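Local coordinates for protein putative short-chain dehydrogenase/reductase (PDB 5K9Z) that probably acts as an NAD- or NADP-dependent oxidoreductase on CH-OH groups, as a short-chain dehydrogenase/reductase, at residues C[134-139]-C[180-185]; C[145-150]-C[167-172]; C[195-200]-C[207-212]. All coordinates share one frame; numbering follows the deposited sequence. Where two conformers were deposited one is given.

Contact 1 of 3, residues C[134-139]-C[180-185]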
loop_
_atom_site.group_PDB
_atom_site.type_symbol
_atom_site.label_atom_id
_atom_site.label_comp_id
_atom_site.label_asym_id
_atom_site.label_seq_id
_atom_site.Cartn_x
_atom_site.Cartn_y
_atom_site.Cartn_z
ATOM N N ALA C 134 -24.739 -16.513 11.813
ATOM C CA ALA C 134 -24.723 -17.973 11.865
ATOM C C ALA C 134 -23.426 -18.488 12.486
ATOM O O ALA C 134 -23.428 -19.484 13.220
ATOM C CB ALA C 134 -24.936 -18.547 10.461
ATOM N N MET C 135 -22.312 -17.809 12.221
ATOM C CA MET C 135 -21.010 -18.383 12.536
ATOM C C MET C 135 -20.624 -18.194 13.994
ATOM O O MET C 135 -19.983 -19.081 14.569
ATOM C CB MET C 135 -19.938 -17.800 11.615
ATOM C CG MET C 135 -20.087 -18.296 10.186
ATOM S SD MET C 135 -18.965 -17.417 9.095
ATOM C CE MET C 135 -19.312 -18.202 7.518
ATOM N N VAL C 136 -20.984 -17.061 14.614
ATOM C CA VAL C 136 -20.605 -16.885 16.015
ATOM C C VAL C 136 -21.285 -17.934 16.881
ATOM O O VAL C 136 -20.751 -18.317 17.927
ATOM C CB VAL C 136 -20.892 -15.456 16.536
ATOM C CG1 VAL C 136 -20.082 -14.426 15.747
ATOM C CG2 VAL C 136 -22.370 -15.139 16.500
ATOM N N LYS C 137 -22.441 -18.446 16.450
ATOM C CA LYS C 137 -23.070 -19.550 17.176
ATOM C C LYS C 137 -22.234 -20.823 17.080
ATOM O O LYS C 137 -22.104 -21.561 18.064
ATOM C CB LYS C 137 -24.478 -19.806 16.638
ATOM C CG LYS C 137 -25.477 -18.678 16.875
ATOM C CD LYS C 137 -26.847 -19.039 16.305
ATOM C CE LYS C 137 -27.866 -17.922 16.494
ATOM N NZ LYS C 137 -28.373 -17.871 17.891
ATOM N N GLN C 138 -21.662 -21.098 15.903
ATOM C CA GLN C 138 -20.783 -22.255 15.725
ATOM C C GLN C 138 -19.481 -22.124 16.511
ATOM O O GLN C 138 -18.873 -23.137 16.873
ATOM C CB GLN C 138 -20.452 -22.440 14.234
ATOM C CG GLN C 138 -21.606 -22.954 13.381
ATOM C CD GLN C 138 -21.490 -22.563 11.907
ATOM O OE1 GLN C 138 -22.481 -22.630 11.167
ATOM N NE2 GLN C 138 -20.286 -22.145 11.475
ATOM N N GLY C 139 -19.007 -20.899 16.735
ATOM C CA GLY C 139 -17.657 -20.715 17.226
ATOM C C GLY C 139 -16.595 -20.930 16.172
ATOM O O GLY C 139 -15.436 -21.166 16.515
ATOM N N ALA C 180 -12.889 -12.019 15.651
ATOM C CA ALA C 180 -11.785 -12.929 15.951
ATOM C C ALA C 180 -11.930 -13.632 17.295
ATOM O O ALA C 180 -11.822 -14.869 17.322
ATOM C CB ALA C 180 -10.458 -12.173 15.848
ATOM N N PRO C 181 -12.194 -12.959 18.416
ATOM C CA PRO C 181 -12.359 -13.715 19.680
ATOM C C PRO C 181 -13.554 -14.651 19.675
ATOM O O PRO C 181 -13.659 -15.490 20.574
ATOM C CB PRO C 181 -12.494 -12.624 20.750
ATOM C CG PRO C 181 -12.835 -11.378 19.994
ATOM C CD PRO C 181 -12.241 -11.504 18.635
ATOM N N ARG C 182 -14.483 -14.508 18.724
ATOM C CA ARG C 182 -15.601 -15.435 18.581
ATOM C C ARG C 182 -15.243 -16.651 17.733
ATOM O O ARG C 182 -16.110 -17.494 17.494
ATOM C CB ARG C 182 -16.824 -14.730 17.965
ATOM C CG ARG C 182 -17.145 -13.343 18.538
ATOM C CD ARG C 182 -17.730 -13.391 19.951
ATOM N NE ARG C 182 -18.978 -14.149 20.043
ATOM C CZ ARG C 182 -20.196 -13.635 19.856
ATOM N NH1 ARG C 182 -20.351 -12.350 19.553
ATOM N NH2 ARG C 182 -21.268 -14.408 19.971
ATOM N N GLY C 183 -13.997 -16.757 17.268
ATOM C CA GLY C 183 -13.580 -17.873 16.454
ATOM C C GLY C 183 -13.839 -17.740 14.965
ATOM O O GLY C 183 -13.677 -18.731 14.239
ATOM N N VAL C 184 -14.216 -16.556 14.478
ATOM C CA VAL C 184 -14.617 -16.368 13.084
ATOM C C VAL C 184 -13.589 -15.475 12.409
ATOM O O VAL C 184 -13.303 -14.372 12.893
ATOM C CB VAL C 184 -16.030 -15.761 12.977
ATOM C CG1 VAL C 184 -16.418 -15.562 11.509
ATOM C CG2 VAL C 184 -17.051 -16.648 13.677
ATOM N N ARG C 185 -13.059 -15.935 11.279
ATOM C CA ARG C 185 -12.055 -15.192 10.532
ATOM C C ARG C 185 -12.704 -14.411 9.403
ATOM O O ARG C 185 -13.741 -14.814 8.875
ATOM C CB ARG C 185 -10.982 -16.117 9.950
ATOM C CG ARG C 185 -10.112 -16.813 10.980
ATOM C CD ARG C 185 -8.979 -17.575 10.288
ATOM N NE ARG C 185 -9.489 -18.697 9.522
ATOM C CZ ARG C 185 -9.385 -18.821 8.205
ATOM N NH1 ARG C 185 -8.765 -17.888 7.485
ATOM N NH2 ARG C 185 -9.888 -19.892 7.612
HETATM O O HOH W 1 -18.537 -17.820 19.232
#
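V136 O and R182 O share one water that donates to both, at 2.6 Å to V136 O and 3.0 Å to R182 O, so a single water bridges the two carbonyls. R182 O also takes a C-H contact from G139 CA at 3.6 Å (146° at the hydrogen), where G139, with positive phi, leaves helical geometry. The R182 chain, bent at chi2 and chi3, lays its guanidinium over V136: V136 CB sits 3.6 Å above the plane, displaced toward the NH2 rim, and V136 CG1 touches R182 CB at 4.0 Å. On the buried side V184 meets M135 nearly at right angles. V184 CG2 abuts M135 CB at 3.7 Å, and V184 CG1, anti to the backbone N (chi1 179°), lies 4.0 Å from M135 SD; L179 and I143 add apolar cover to V184. G183 is the positive-phi residue of a Schellman motif closing helix 159-179, with V184 N bonded to L179 O and G183 N to A180 O. Two helix C-terminal ends thus meet, each leading into one of two adjacent inner parallel strands, 141-146 and 184-191, as in the beta-alpha repeats of a Rossmann fold.

Contact 2 of 3, residues C[145-150]-C[167-172]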
loop_
_atom_site.group_PDB
_atom_site.type_symbol
_atom_site.label_atom_id
_atom_site.label_comp_id
_atom_site.label_asym_id
_atom_site.label_seq_id
_atom_site.Cartn_x
_atom_site.Cartn_y
_atom_site.Cartn_z
ATOM N N SER C 145 -14.186 -11.955 1.163
ATOM C CA SER C 145 -14.721 -10.990 0.216
ATOM C C SER C 145 -13.758 -10.845 -0.956
ATOM O O SER C 145 -12.543 -10.738 -0.765
ATOM C CB SER C 145 -14.955 -9.629 0.877
ATOM O OG SER C 145 -15.866 -9.734 1.966
ATOM N N VAL C 146 -14.297 -10.820 -2.168
ATOM C CA VAL C 146 -13.472 -10.632 -3.362
ATOM C C VAL C 146 -13.402 -9.127 -3.582
ATOM O O VAL C 146 -14.357 -8.507 -4.077
ATOM C CB VAL C 146 -14.042 -11.371 -4.571
ATOM C CG1 VAL C 146 -13.168 -11.119 -5.845
ATOM C CG2 VAL C 146 -14.155 -12.867 -4.250
ATOM N N ALA C 147 -12.292 -8.527 -3.161
ATOM C CA ALA C 147 -12.128 -7.099 -3.384
ATOM C C ALA C 147 -11.445 -6.941 -4.736
ATOM O O ALA C 147 -11.901 -7.539 -5.713
ATOM C CB ALA C 147 -11.349 -6.438 -2.243
ATOM N N SER C 148 -10.327 -6.225 -4.791
ATOM C CA SER C 148 -9.633 -5.904 -6.038
ATOM C C SER C 148 -8.388 -5.106 -5.692
ATOM O O SER C 148 -8.323 -4.472 -4.638
ATOM C CB SER C 148 -10.516 -5.078 -6.981
ATOM O OG SER C 148 -9.741 -4.471 -7.984
ATOM N N THR C 149 -7.426 -5.084 -6.625
ATOM C CA THR C 149 -6.299 -4.172 -6.486
ATOM C C THR C 149 -6.764 -2.725 -6.396
ATOM O O THR C 149 -6.076 -1.888 -5.795
ATOM C CB THR C 149 -5.327 -4.327 -7.670
ATOM O OG1 THR C 149 -6.051 -4.263 -8.898
ATOM C CG2 THR C 149 -4.628 -5.651 -7.610
ATOM N N ALA C 150 -7.934 -2.409 -6.966
ATOM C CA ALA C 150 -8.507 -1.079 -6.815
ATOM C C ALA C 150 -8.887 -0.763 -5.370
ATOM O O ALA C 150 -9.104 0.411 -5.042
ATOM C CB ALA C 150 -9.732 -0.936 -7.729
ATOM N N ALA C 167 -13.361 0.415 0.857
ATOM C CA ALA C 167 -14.287 0.233 1.971
ATOM C C ALA C 167 -14.424 -1.239 2.365
ATOM O O ALA C 167 -14.542 -1.562 3.558
ATOM C CB ALA C 167 -15.649 0.844 1.610
ATOM N N VAL C 168 -14.424 -2.141 1.372
ATOM C CA VAL C 168 -14.499 -3.585 1.624
ATOM C C VAL C 168 -13.283 -4.059 2.417
ATOM O O VAL C 168 -13.397 -4.879 3.340
ATOM C CB VAL C 168 -14.627 -4.349 0.289
ATOM C CG1 VAL C 168 -14.352 -5.826 0.472
ATOM C CG2 VAL C 168 -16.034 -4.129 -0.350
ATOM N N ILE C 169 -12.101 -3.559 2.076
ATOM C CA ILE C 169 -10.923 -3.912 2.859
ATOM C C ILE C 169 -11.028 -3.344 4.272
ATOM O O ILE C 169 -10.701 -4.023 5.251
ATOM C CB ILE C 169 -9.651 -3.459 2.123
ATOM C CG1 ILE C 169 -9.441 -4.363 0.904
ATOM C CG2 ILE C 169 -8.433 -3.484 3.064
ATOM C CD1 ILE C 169 -8.263 -3.988 0.029
ATOM N N GLY C 170 -11.537 -2.118 4.419
ATOM C CA GLY C 170 -11.720 -1.575 5.765
ATOM C C GLY C 170 -12.743 -2.351 6.584
ATOM O O GLY C 170 -12.537 -2.625 7.773
ATOM N N LEU C 171 -13.863 -2.712 5.959
ATOM C CA LEU C 171 -14.869 -3.506 6.651
ATOM C C LEU C 171 -14.330 -4.890 6.988
ATOM O O LEU C 171 -14.640 -5.444 8.049
ATOM C CB LEU C 171 -16.113 -3.626 5.783
ATOM C CG LEU C 171 -17.295 -4.389 6.351
ATOM C CD1 LEU C 171 -17.691 -3.847 7.717
ATOM C CD2 LEU C 171 -18.430 -4.267 5.372
ATOM N N THR C 172 -13.537 -5.469 6.084
ATOM C CA THR C 172 -12.866 -6.738 6.372
ATOM C C THR C 172 -12.036 -6.646 7.654
ATOM O O THR C 172 -12.136 -7.501 8.542
ATOM C CB THR C 172 -11.973 -7.141 5.192
ATOM O OG1 THR C 172 -12.776 -7.416 4.033
ATOM C CG2 THR C 172 -11.180 -8.381 5.544
HETATM O O HOH W 2 -14.123 -9.768 3.929
#
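V168 CG1 carries most of the apolar contact, resting on S145 CB at 3.9 Å and on A147 CB at 4.1 Å. With chi1 at 165° this methyl stands anti to the backbone N of V168 and reaches the end of strand 141-146 and the residue just after it. In the conformer given, I169 adds its CG1, 4.2 Å from A147 CB. V124 of helix 110-138 packs against both S145 and V168.

The polar link runs through a water. It lies 2.6 Å from S145 OG and donates to T172 OG1 at 2.7 Å. T172 OG1 in turn donates to V168 O at 2.7 Å, tilted 35° from the carbonyl plane, while T172 N reaches the same oxygen from the opposite face. S145 OG is also bonded to N94 ND2. The contact lies beside S148, probably the active-site serine, which touches Y161 and K165.

Strand and helix are therefore joined by methyl packing beside a buried hydroxyl-water-hydroxyl bridge, whose polar atoms are satisfied without a direct bond between the two.

Contact 3 of 3, residues C[195-200]-C[207-212]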
loop_
_atom_site.group_PDB
_atom_site.type_symbol
_atom_site.label_atom_id
_atom_site.label_comp_id
_atom_site.label_asym_id
_atom_site.label_seq_id
_atom_site.Cartn_x
_atom_site.Cartn_y
_atom_site.Cartn_z
ATOM N N VAL C 195 -9.133 -2.928 -17.738
ATOM C CA VAL C 195 -10.314 -2.212 -18.202
ATOM C C VAL C 195 -11.054 -3.021 -19.268
ATOM O O VAL C 195 -12.279 -2.890 -19.414
ATOM C CB VAL C 195 -9.920 -0.805 -18.692
ATOM C CG1 VAL C 195 -9.074 -0.874 -19.980
ATOM C CG2 VAL C 195 -11.166 0.066 -18.872
ATOM N N THR C 196 -10.338 -3.879 -20.008
ATOM C CA THR C 196 -10.978 -4.752 -20.995
ATOM C C THR C 196 -11.946 -5.727 -20.329
ATOM O O THR C 196 -13.093 -5.880 -20.770
ATOM C CB THR C 196 -9.913 -5.520 -21.778
ATOM O OG1 THR C 196 -9.055 -4.599 -22.464
ATOM C CG2 THR C 196 -10.549 -6.466 -22.788
ATOM N N GLU C 197 -11.489 -6.413 -19.274
ATOM C CA GLU C 197 -12.374 -7.297 -18.520
ATOM C C GLU C 197 -13.580 -6.541 -17.973
ATOM O O GLU C 197 -14.696 -7.076 -17.930
ATOM C CB GLU C 197 -11.602 -7.951 -17.374
ATOM C CG GLU C 197 -12.212 -9.241 -16.872
ATOM C CD GLU C 197 -11.226 -10.022 -16.022
ATOM O OE1 GLU C 197 -10.624 -9.409 -15.110
ATOM O OE2 GLU C 197 -11.030 -11.233 -16.291
ATOM N N MET C 198 -13.373 -5.295 -17.548
ATOM C CA MET C 198 -14.471 -4.489 -17.027
ATOM C C MET C 198 -15.463 -4.124 -18.118
ATOM O O MET C 198 -16.679 -4.242 -17.924
ATOM C CB MET C 198 -13.924 -3.226 -16.378
ATOM C CG MET C 198 -13.150 -3.498 -15.116
ATOM S SD MET C 198 -12.787 -1.953 -14.293
ATOM C CE MET C 198 -11.761 -2.546 -12.947
ATOM N N MET C 199 -14.957 -3.680 -19.273
ATOM C CA MET C 199 -15.749 -3.069 -20.334
ATOM C C MET C 199 -16.225 -4.063 -21.382
ATOM O O MET C 199 -17.366 -3.963 -21.856
ATOM C CB MET C 199 -14.937 -1.979 -21.043
ATOM C CG MET C 199 -14.535 -0.824 -20.158
ATOM S SD MET C 199 -15.520 0.645 -20.474
ATOM C CE MET C 199 -14.643 1.813 -19.425
ATOM N N VAL C 200 -15.375 -4.998 -21.783
ATOM C CA VAL C 200 -15.658 -5.781 -22.981
ATOM C C VAL C 200 -16.594 -6.926 -22.622
ATOM O O VAL C 200 -16.253 -7.798 -21.818
ATOM C CB VAL C 200 -14.368 -6.286 -23.636
ATOM C CG1 VAL C 200 -14.689 -7.122 -24.876
ATOM C CG2 VAL C 200 -13.498 -5.096 -24.004
ATOM N N GLN C 207 -11.742 -14.130 -24.711
ATOM C CA GLN C 207 -10.374 -14.052 -25.216
ATOM C C GLN C 207 -9.823 -12.635 -25.122
ATOM O O GLN C 207 -8.631 -12.446 -24.847
ATOM C CB GLN C 207 -10.304 -14.553 -26.657
ATOM C CG GLN C 207 -8.875 -14.660 -27.196
ATOM C CD GLN C 207 -8.025 -15.637 -26.391
ATOM O OE1 GLN C 207 -8.497 -16.710 -26.005
ATOM N NE2 GLN C 207 -6.770 -15.266 -26.128
ATOM N N ALA C 208 -10.665 -11.626 -25.374
ATOM C CA ALA C 208 -10.243 -10.245 -25.159
ATOM C C ALA C 208 -9.692 -10.046 -23.747
ATOM O O ALA C 208 -8.640 -9.425 -23.563
ATOM C CB ALA C 208 -11.409 -9.291 -25.423
ATOM N N ALA C 209 -10.380 -10.581 -22.734
ATOM C CA ALA C 209 -9.884 -10.433 -21.371
ATOM C C ALA C 209 -8.571 -11.196 -21.153
ATOM O O ALA C 209 -7.696 -10.717 -20.422
ATOM C CB ALA C 209 -10.958 -10.874 -20.368
ATOM N N ILE C 210 -8.407 -12.368 -21.777
ATOM C CA ILE C 210 -7.154 -13.115 -21.651
ATOM C C ILE C 210 -5.994 -12.329 -22.261
ATOM O O ILE C 210 -4.918 -12.204 -21.657
ATOM C CB ILE C 210 -7.291 -14.508 -22.294
ATOM C CG1 ILE C 210 -8.266 -15.377 -21.500
ATOM C CG2 ILE C 210 -5.933 -15.192 -22.395
ATOM C CD1 ILE C 210 -8.597 -16.681 -22.204
ATOM N N ASP C 211 -6.193 -11.800 -23.476
ATOM C CA ASP C 211 -5.196 -10.933 -24.103
ATOM C C ASP C 211 -4.834 -9.757 -23.203
ATOM O O ASP C 211 -3.650 -9.488 -22.956
ATOM C CB ASP C 211 -5.718 -10.412 -25.445
ATOM C CG ASP C 211 -5.654 -11.448 -26.547
ATOM O OD1 ASP C 211 -5.423 -12.636 -26.238
ATOM O OD2 ASP C 211 -5.850 -11.071 -27.730
ATOM N N ALA C 212 -5.851 -9.030 -22.723
ATOM C CA ALA C 212 -5.631 -7.869 -21.860
ATOM C C ALA C 212 -4.831 -8.241 -20.624
ATOM O O ALA C 212 -3.903 -7.525 -20.235
ATOM C CB ALA C 212 -6.968 -7.270 -21.437
#
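T196 and A212 meet closest: T196 CB lies 3.4 Å from A212 CB, tighter than usual for two carbons, with T196 OG1 alongside the same methyl at 3.5 Å. The other branch, T196 CG2, is anti to the backbone N and stands 3.6 Å from A208 O, so the threonine straddles one turn of the facing helix. At the end of the short helix V200 CG1 touches A208 CB at 4.0 Å. E197 borders the same surface by a different route. Its extended chain leaves with CG anti to the backbone N (chi1 -158°), and CG lies 4.1 Å from A209 CB. The facing side is thus carried by three alanines, A208, A209 and A212, whose small side chains let the two backbones come near; E197 and A209 have CA atoms 4.9 Å apart.

In the next shell, E197 N is held by T194 OG1, and T194 also touches A212. Within helix 205-216, Q207 NE2 donates to D211 OD1 at 3.0 Å, approaching above the carboxylate plane, while I210 rests on P222. V195 and M198 pack on F265 of the second subunit, and M199 on M273 of that subunit, tying the short helix to the dimer interface.

The segment axes approach to 8.4 Å at 162°, an antiparallel pair of successive helices. Following strand 184-191, this hairpin occupies the region that in short-chain dehydrogenases commonly forms the variable lid over the substrate pocket.

In the fold
Contacts 1 and 2 both reach the same sheet, by neighbouring strands 184-191 and 141-146; contact 2 is nested within the loop that contact 1 closes, their centres 20 Å apart and nearest atoms about 7 Å. Contact 2, its centre 8 Å from the chain centre, includes S148, which touches Y161 and K165; the three match the family's serine and YxxxK pattern and so probably mark the active site. Contact 3 follows in the chain, its centre 22 Å from that of contact 2 and its nearest atoms about 6 Å away. Contacts 1 and 3 lie on opposite sides of the chain's centre, 39 Å apart between centres.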